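Local atomic coordinates of hydrogenase expression protein (Thiobacillus denitrificans, PDB entry 3SB1), a protein that is of unknown function but probably takes part in the expression or maturation of hydrogenase. Residues S103-T108 with W114-R119; L57-L60 with G64-S67. All blocks are in the same frame, centred on the assembly; numbering follows the deposited sequence. Where two conformers were deposited one is given.

Contact 1: S103-T108 with W114-R119; sequences STLDET and WWIIHR
E107 lies across the indole of W114 at the turn end of an antiparallel beta hairpin, strands 102-107 and 113-119; segments 103-107 and 114-119 make 168° between their N-to-C directions. Traced outward, E107 CB sits over the six-membered ring, 3.8 Å from its centroid, a CH-pi contact; CG stands over the middle of the same indole face. CG lies anti to the backbone N (chi1 -164°) and the chain stays extended, which carries CD on to CZ2 and CH2. There the carboxylate stacks on the ring, the planes 12° apart, OE2 being 3.7 Å from W114 CZ2. OE2 is also hydrogen-bonded to G112 N and to S141 OG of the second subunit, while W114 NE1 is bonded to A133 O.

Farther along this face, I116 CD1 reaches L105 CB at 3.5 Å, an apolar contact that continues the E107-W114 layer. Two hydrogen-bonded pairs fix the register: T104 N and I117 O are 2.9 Å apart, and D106 N donates to W115 O in an almost straight bond (2.9 Å). The other face carries T104, D106, W115 and I117. D106 OD2 forms a salt bridge with R85, which also makes a cation-pi contact with W115. Here a water is hydrogen-bonded to T104 OG1 (2.8 Å) and lies 2.8 Å from W115 O and 3.1 Å from D106 OD2, more acceptors than two protons can serve.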
ATOM      1  N   SER A 103      -1.365  11.883  -2.536  1.00 14.73           N
ATOM      2  CA  SER A 103      -2.237  11.327  -1.507  1.00 16.89           C
ATOM      3  C   SER A 103      -1.443  10.538  -0.456  1.00 17.94           C
ATOM      4  O   SER A 103      -0.363  10.035  -0.732  1.00 17.90           O
ATOM      5  CB  SER A 103      -3.232  10.378  -2.120  1.00 17.74           C
ATOM      6  OG  SER A 103      -3.980  10.985  -3.138  1.00 22.25           O
ATOM      7  N   THR A 104      -1.967  10.528   0.752  1.00 13.50           N
ATOM      8  CA  THR A 104      -1.436   9.685   1.817  1.00 14.44           C
ATOM      9  C   THR A 104      -2.581   8.749   2.183  1.00 13.82           C
ATOM     10  O   THR A 104      -3.698   9.181   2.351  1.00 14.22           O
ATOM     11  CB  THR A 104      -1.004  10.450   3.025  1.00 17.49           C
ATOM     12  OG1 THR A 104      -2.047  11.359   3.414  1.00 19.21           O
ATOM     13  CG2 THR A 104       0.261  11.265   2.682  1.00 22.02           C
ATOM     14  N   LEU A 105      -2.284   7.456   2.275  1.00 13.37           N
ATOM     15  CA  LEU A 105      -3.247   6.404   2.624  1.00 12.61           C
ATOM     16  C   LEU A 105      -2.587   5.709   3.775  1.00 13.47           C
ATOM     17  O   LEU A 105      -1.692   4.875   3.588  1.00 16.52           O
ATOM     18  CB  LEU A 105      -3.573   5.467   1.458  1.00 13.13           C
ATOM     19  CG  LEU A 105      -3.912   6.264   0.180  1.00 18.08           C
ATOM     20  CD1 LEU A 105      -2.650   6.541  -0.633  1.00 19.69           C
ATOM     21  CD2 LEU A 105      -4.994   5.586  -0.731  1.00 21.58           C
ATOM     22  N   ASP A 106      -3.026   6.040   4.972  1.00 12.79           N
ATOM     23  CA  ASP A 106      -2.399   5.515   6.169  1.00 15.28           C
ATOM     24  C   ASP A 106      -3.311   4.564   6.919  1.00 13.02           C
ATOM     25  O   ASP A 106      -4.443   4.924   7.281  1.00 14.54           O
ATOM     26  CB  ASP A 106      -2.005   6.647   7.105  1.00 15.39           C
ATOM     27  CG  ASP A 106      -0.905   7.546   6.512  1.00 24.37           C
ATOM     28  OD1 ASP A 106      -0.035   7.021   5.804  1.00 25.27           O
ATOM     29  OD2 ASP A 106      -0.974   8.778   6.684  1.00 30.80           O
ATOM     30  N   GLU A 107      -2.820   3.377   7.190  1.00 12.05           N
ATOM     31  CA  GLU A 107      -3.608   2.463   8.010  1.00 12.34           C
ATOM     32  C   GLU A 107      -3.551   3.044   9.442  1.00 13.03           C
ATOM     33  O   GLU A 107      -2.480   3.516   9.921  1.00 14.59           O
ATOM     34  CB  GLU A 107      -3.046   1.040   7.979  1.00 14.04           C
ATOM     35  CG  GLU A 107      -4.052   0.027   8.488  1.00 16.99           C
ATOM     36  CD  GLU A 107      -3.753  -1.371   8.125  1.00 26.94           C
ATOM     37  OE1 GLU A 107      -2.538  -1.654   7.876  1.00 27.86           O
ATOM     38  OE2 GLU A 107      -4.760  -2.157   8.055  1.00 26.25           O
ATOM     39  N   THR A 108      -4.680   3.035  10.112  1.00 11.95           N
ATOM     40  CA  THR A 108      -4.739   3.435  11.519  1.00 12.78           C
ATOM     41  C   THR A 108      -4.272   2.247  12.398  1.00 10.47           C
ATOM     42  O   THR A 108      -3.869   1.183  11.918  1.00 12.26           O
ATOM     43  CB  THR A 108      -6.155   3.850  11.946  1.00 10.68           C
ATOM     44  OG1 THR A 108      -7.017   2.705  11.967  1.00 11.97           O
ATOM     45  CG2 THR A 108      -6.687   4.915  10.964  1.00 12.78           C
ATOM     46  N   TRP A 114      -8.525   2.836   7.298  1.00 11.64           N
ATOM     47  CA  TRP A 114      -7.530   3.670   6.659  1.00 10.04           C
ATOM     48  C   TRP A 114      -7.915   5.107   6.617  1.00 11.20           C
ATOM     49  O   TRP A 114      -9.090   5.412   6.354  1.00 12.73           O
ATOM     50  CB  TRP A 114      -7.301   3.158   5.194  1.00 11.84           C
ATOM     51  CG  TRP A 114      -6.964   1.721   5.050  1.00 12.36           C
ATOM     52  CD1 TRP A 114      -7.827   0.631   5.152  1.00 11.83           C
ATOM     53  CD2 TRP A 114      -5.658   1.160   4.816  1.00 11.67           C
ATOM     54  NE1 TRP A 114      -7.124  -0.536   5.023  1.00 12.18           N
ATOM     55  CE2 TRP A 114      -5.801  -0.259   4.771  1.00 12.75           C
ATOM     56  CE3 TRP A 114      -4.426   1.721   4.541  1.00 12.16           C
ATOM     57  CZ2 TRP A 114      -4.728  -1.082   4.508  1.00 13.04           C
ATOM     58  CZ3 TRP A 114      -3.351   0.878   4.269  1.00 16.40           C
ATOM     59  CH2 TRP A 114      -3.501  -0.484   4.305  1.00 14.31           C
ATOM     60  N   TRP A 115      -6.937   5.998   6.794  1.00 11.02           N
ATOM     61  CA  TRP A 115      -7.167   7.471   6.754  1.00 12.28           C
ATOM     62  C   TRP A 115      -6.536   7.962   5.446  1.00 12.95           C
ATOM     63  O   TRP A 115      -5.329   7.819   5.249  1.00 12.94           O
ATOM     64  CB  TRP A 115      -6.513   8.179   7.922  1.00 13.38           C
ATOM     65  CG  TRP A 115      -6.956   9.589   8.101  1.00 14.13           C
ATOM     66  CD1 TRP A 115      -6.647  10.670   7.334  1.00 17.25           C
ATOM     67  CD2 TRP A 115      -7.776  10.080   9.180  1.00 12.87           C
ATOM     68  NE1 TRP A 115      -7.273  11.809   7.850  1.00 16.42           N
ATOM     69  CE2 TRP A 115      -7.926  11.465   9.002  1.00 12.80           C
ATOM     70  CE3 TRP A 115      -8.300   9.499  10.313  1.00 16.19           C
ATOM     71  CZ2 TRP A 115      -8.640  12.266   9.906  1.00 14.80           C
ATOM     72  CZ3 TRP A 115      -9.041  10.303  11.202  1.00 18.08           C
ATOM     73  CH2 TRP A 115      -9.185  11.670  10.981  1.00 17.07           C
ATOM     74  N   ILE A 116      -7.364   8.541   4.587  0.50 11.11           N
ATOM     75  CA  ILE A 116      -6.957   8.980   3.276  0.50 12.10           C
ATOM     76  C   ILE A 116      -7.031  10.505   3.154  0.50 12.34           C
ATOM     77  O   ILE A 116      -8.006  11.133   3.606  0.50 12.11           O
ATOM     78  CB  ILE A 116      -7.917   8.365   2.233  0.50 11.93           C
ATOM     79  CG1 ILE A 116      -8.135   6.858   2.530  0.50 15.44           C
ATOM     80  CG2 ILE A 116      -7.431   8.644   0.814  0.50 15.67           C
ATOM     81  CD1 ILE A 116      -6.901   6.015   2.470  0.50 18.62           C
ATOM     82  N   ILE A 117      -5.973  11.099   2.609  1.00 11.83           N
ATOM     83  CA  ILE A 117      -5.975  12.529   2.340  1.00 13.28           C
ATOM     84  C   ILE A 117      -5.401  12.746   0.944  1.00 13.83           C
ATOM     85  O   ILE A 117      -4.314  12.208   0.626  1.00 15.21           O
ATOM     86  CB  ILE A 117      -5.106  13.364   3.332  1.00 13.16           C
ATOM     87  CG1 ILE A 117      -5.543  13.199   4.774  1.00 16.52           C
ATOM     88  CG2 ILE A 117      -5.057  14.851   2.849  1.00 17.26           C
ATOM     89  CD1 ILE A 117      -4.510  13.701   5.767  1.00 21.32           C
ATOM     90  N   HIS A 118      -6.125  13.476   0.095  1.00 11.94           N
ATOM     91  CA  HIS A 118      -5.541  13.896  -1.191  1.00 12.91           C
ATOM     92  C   HIS A 118      -5.339  15.407  -1.178  1.00 12.20           C
ATOM     93  O   HIS A 118      -6.212  16.137  -0.804  1.00 12.80           O
ATOM     94  CB  HIS A 118      -6.415  13.633  -2.411  1.00 14.28           C
ATOM     95  CG  HIS A 118      -5.731  13.999  -3.676  1.00 15.14           C
ATOM     96  ND1 HIS A 118      -6.019  15.135  -4.415  1.00 17.16           N
ATOM     97  CD2 HIS A 118      -4.686  13.396  -4.305  1.00 13.27           C
ATOM     98  CE1 HIS A 118      -5.191  15.180  -5.457  1.00 15.37           C
ATOM     99  NE2 HIS A 118      -4.386  14.150  -5.405  1.00 21.29           N
ATOM    100  N   ARG A 119      -4.142  15.837  -1.582  1.00 12.37           N
ATOM    101  CA  ARG A 119      -3.841  17.242  -1.757  1.00 13.44           C
ATOM    102  C   ARG A 119      -3.535  17.506  -3.247  1.00 14.20           C
ATOM    103  O   ARG A 119      -2.874  16.684  -3.934  1.00 15.38           O
ATOM    104  CB  ARG A 119      -2.615  17.646  -0.940  1.00 14.95           C
ATOM    105  CG  ARG A 119      -2.824  17.562   0.540  1.00 14.35           C
ATOM    106  CD  ARG A 119      -1.501  17.860   1.307  1.00 16.55           C
ATOM    107  NE  ARG A 119      -1.706  17.651   2.738  1.00 17.43           N
ATOM    108  CZ  ARG A 119      -2.261  18.520   3.570  1.00 16.46           C
ATOM    109  NH1 ARG A 119      -2.608  19.755   3.186  1.00 18.99           N
ATOM    110  NH2 ARG A 119      -2.382  18.206   4.857  1.00 22.43           N
TER
HETATM  111  O   HOH W   1      -3.541  10.005   5.410  1.00 18.30           O

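Contact 2: L57-L60 with G64-S67; sequences LHHL and GEAS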
ATOM      1  N   LEU A  57     -16.825  -2.017   9.593  1.00 14.28           N
ATOM      2  CA  LEU A  57     -15.990  -3.188   9.754  1.00 14.18           C
ATOM      3  C   LEU A  57     -16.794  -4.489   9.722  1.00 15.32           C
ATOM      4  O   LEU A  57     -16.389  -5.445   9.040  1.00 15.90           O
ATOM      5  CB  LEU A  57     -15.148  -3.095  11.012  1.00 14.76           C
ATOM      6  CG  LEU A  57     -13.950  -2.167  10.999  1.00 14.67           C
ATOM      7  CD1 LEU A  57     -13.470  -1.865  12.436  1.00 15.24           C
ATOM      8  CD2 LEU A  57     -12.796  -2.762  10.112  1.00 15.39           C
ATOM      9  N   HIS A  58     -17.930  -4.510  10.420  1.00 15.78           N
ATOM     10  CA  HIS A  58     -18.801  -5.662  10.399  1.00 18.65           C
ATOM     11  C   HIS A  58     -19.252  -5.934   8.931  1.00 17.97           C
ATOM     12  O   HIS A  58     -19.233  -7.060   8.487  1.00 16.15           O
ATOM     13  CB  HIS A  58     -19.994  -5.410  11.281  1.00 19.99           C
ATOM     14  CG  HIS A  58     -20.903  -6.586  11.407  1.00 29.49           C
ATOM     15  ND1 HIS A  58     -22.076  -6.700  10.690  1.00 35.02           N
ATOM     16  CD2 HIS A  58     -20.811  -7.697  12.169  1.00 37.56           C
ATOM     17  CE1 HIS A  58     -22.681  -7.827  11.027  1.00 37.32           C
ATOM     18  NE2 HIS A  58     -21.933  -8.452  11.919  1.00 36.94           N
ATOM     19  N   HIS A  59     -19.617  -4.867   8.216  1.00 16.76           N
ATOM     20  CA  HIS A  59     -20.105  -4.960   6.840  1.00 16.58           C
ATOM     21  C   HIS A  59     -19.025  -5.531   5.920  1.00 14.14           C
ATOM     22  O   HIS A  59     -19.288  -6.385   5.070  1.00 15.07           O
ATOM     23  CB  HIS A  59     -20.559  -3.586   6.341  1.00 17.73           C
ATOM     24  CG  HIS A  59     -21.190  -3.617   4.990  1.00 20.19           C
ATOM     25  ND1 HIS A  59     -22.445  -4.133   4.795  1.00 27.68           N
ATOM     26  CD2 HIS A  59     -20.747  -3.224   3.775  1.00 25.13           C
ATOM     27  CE1 HIS A  59     -22.768  -4.040   3.515  1.00 28.65           C
ATOM     28  NE2 HIS A  59     -21.764  -3.470   2.881  1.00 24.57           N
ATOM     29  N   LEU A  60     -17.798  -5.048   6.089  1.00 14.70           N
ATOM     30  CA  LEU A  60     -16.684  -5.491   5.277  1.00 14.48           C
ATOM     31  C   LEU A  60     -16.472  -6.990   5.511  1.00 14.90           C
ATOM     32  O   LEU A  60     -16.293  -7.749   4.561  1.00 15.09           O
ATOM     33  CB  LEU A  60     -15.434  -4.727   5.680  1.00 13.00           C
ATOM     34  CG  LEU A  60     -14.172  -5.131   4.947  1.00 13.20           C
ATOM     35  CD1 LEU A  60     -14.233  -4.872   3.473  1.00 14.44           C
ATOM     36  CD2 LEU A  60     -12.926  -4.441   5.569  1.00 15.09           C
ATOM     37  N   GLY A  64     -17.669  -8.426   2.227  1.00 17.53           N
ATOM     38  CA  GLY A  64     -16.466  -8.212   1.394  1.00 16.58           C
ATOM     39  C   GLY A  64     -16.481  -6.810   0.786  1.00 19.13           C
ATOM     40  O   GLY A  64     -15.571  -6.457   0.036  1.00 21.92           O
ATOM     41  N   GLU A  65     -17.520  -6.041   1.080  1.00 18.43           N
ATOM     42  CA  GLU A  65     -17.699  -4.691   0.515  1.00 21.17           C
ATOM     43  C   GLU A  65     -17.058  -3.612   1.381  1.00 20.36           C
ATOM     44  O   GLU A  65     -17.393  -3.438   2.554  1.00 21.20           O
ATOM     45  CB  GLU A  65     -19.170  -4.343   0.330  1.00 23.53           C
ATOM     46  CG  GLU A  65     -19.947  -5.274  -0.601  1.00 27.76           C
ATOM     47  CD  GLU A  65     -21.391  -4.869  -0.782  1.00 35.54           C
ATOM     48  OE1 GLU A  65     -21.992  -4.268   0.143  1.00 42.81           O
ATOM     49  OE2 GLU A  65     -21.943  -5.185  -1.854  1.00 39.78           O
ATOM     50  N   ALA A  66     -16.179  -2.869   0.729  1.00 20.38           N
ATOM     51  CA  ALA A  66     -15.553  -1.731   1.365  1.00 18.03           C
ATOM     52  C   ALA A  66     -16.561  -0.544   1.538  1.00 20.20           C
ATOM     53  O   ALA A  66     -17.603  -0.439   0.848  1.00 22.27           O
ATOM     54  CB  ALA A  66     -14.309  -1.327   0.555  1.00 17.36           C
ATOM     55  N   SER A  67     -16.231   0.377   2.427  1.00 17.49           N
ATOM     56  CA  SER A  67     -17.073   1.524   2.700  1.00 19.21           C
ATOM     57  C   SER A  67     -16.189   2.729   2.945  1.00 17.75           C
ATOM     58  O   SER A  67     -15.002   2.571   3.198  1.00 16.24           O
ATOM     59  CB  SER A  67     -17.832   1.286   4.029  1.00 23.53           C
ATOM     60  OG  SER A  67     -18.708   0.182   3.950  1.00 33.61           O
TER
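Two hydrogen bonds join H59 and L60, near the end of helix 48-63, to the chain that leaves it. One is between side chains: H59 NE2 donates to E65 OE1 at 2.9 Å, a His-carboxylate bond. Its N-H...O angle of 137° is well short of straight. OE1 accepts through its anti lone pair, the one directed away from OE2, and stands somewhat out of the imidazole plane; ring and carboxylate are turned 52° apart, so the groups meet at an angle and do not stack. The second bond is main-chain, G64 N to L60 O at 2.8 Å, with the donor above the carbonyl plane.

The aliphatic side of the contact is L60, whose CD1 lies against the E65-A66 peptide, 3.6 Å from E65 O. L60 CA approaches the same oxygen at 3.5 Å in a CA-H...O contact. H59 CD2 is also 3.6 Å from E65 O, which sets E65 O between the side chains of H59 and L60.

Backbone and torsions set these positions. The arrangement is that of a helix C-terminus with a glycine just past it, at C': G64 is the first residue to leave helical geometry and has positive phi (81°), a conformation readily adopted by glycine, and the chain turns back beside the last turns of the helix. H59 has CG anti to its own N, and the E65 chain runs extended beyond CG, bringing NE2 and OE1 together. T63 OG1 adds a further tie, hydrogen-bonded to H59 O and E65 N.

Farther out, L60 packs on V132 of strand 125-132, on F134 and on V146 of the second subunit, while S67 pairs through its backbone with V132 as strand 67-69 joins the sheet edge.

In the fold
From the N terminus, helix 48-63 comes first, and contact 2 closes over its last three residues, joining the helix end to the link that leads into strand 67-69. The chain then passes through helix 78-88 and strand 93-97 to contact 1, which closes the five-residue turn between strands 102-107 and 113-119. The two loops are in series, neither nested nor crossed. The centres of contact 1 and contact 2 are about 18 Å apart, and the nearest atoms of contact 1 and contact 2 about 7 Å. Strand 125-132 lies between strands 67-69 and 113-119, so it links the sheet-edge strand that follows contact 2 to the hairpin of contact 1. Both contacts also reach the second subunit.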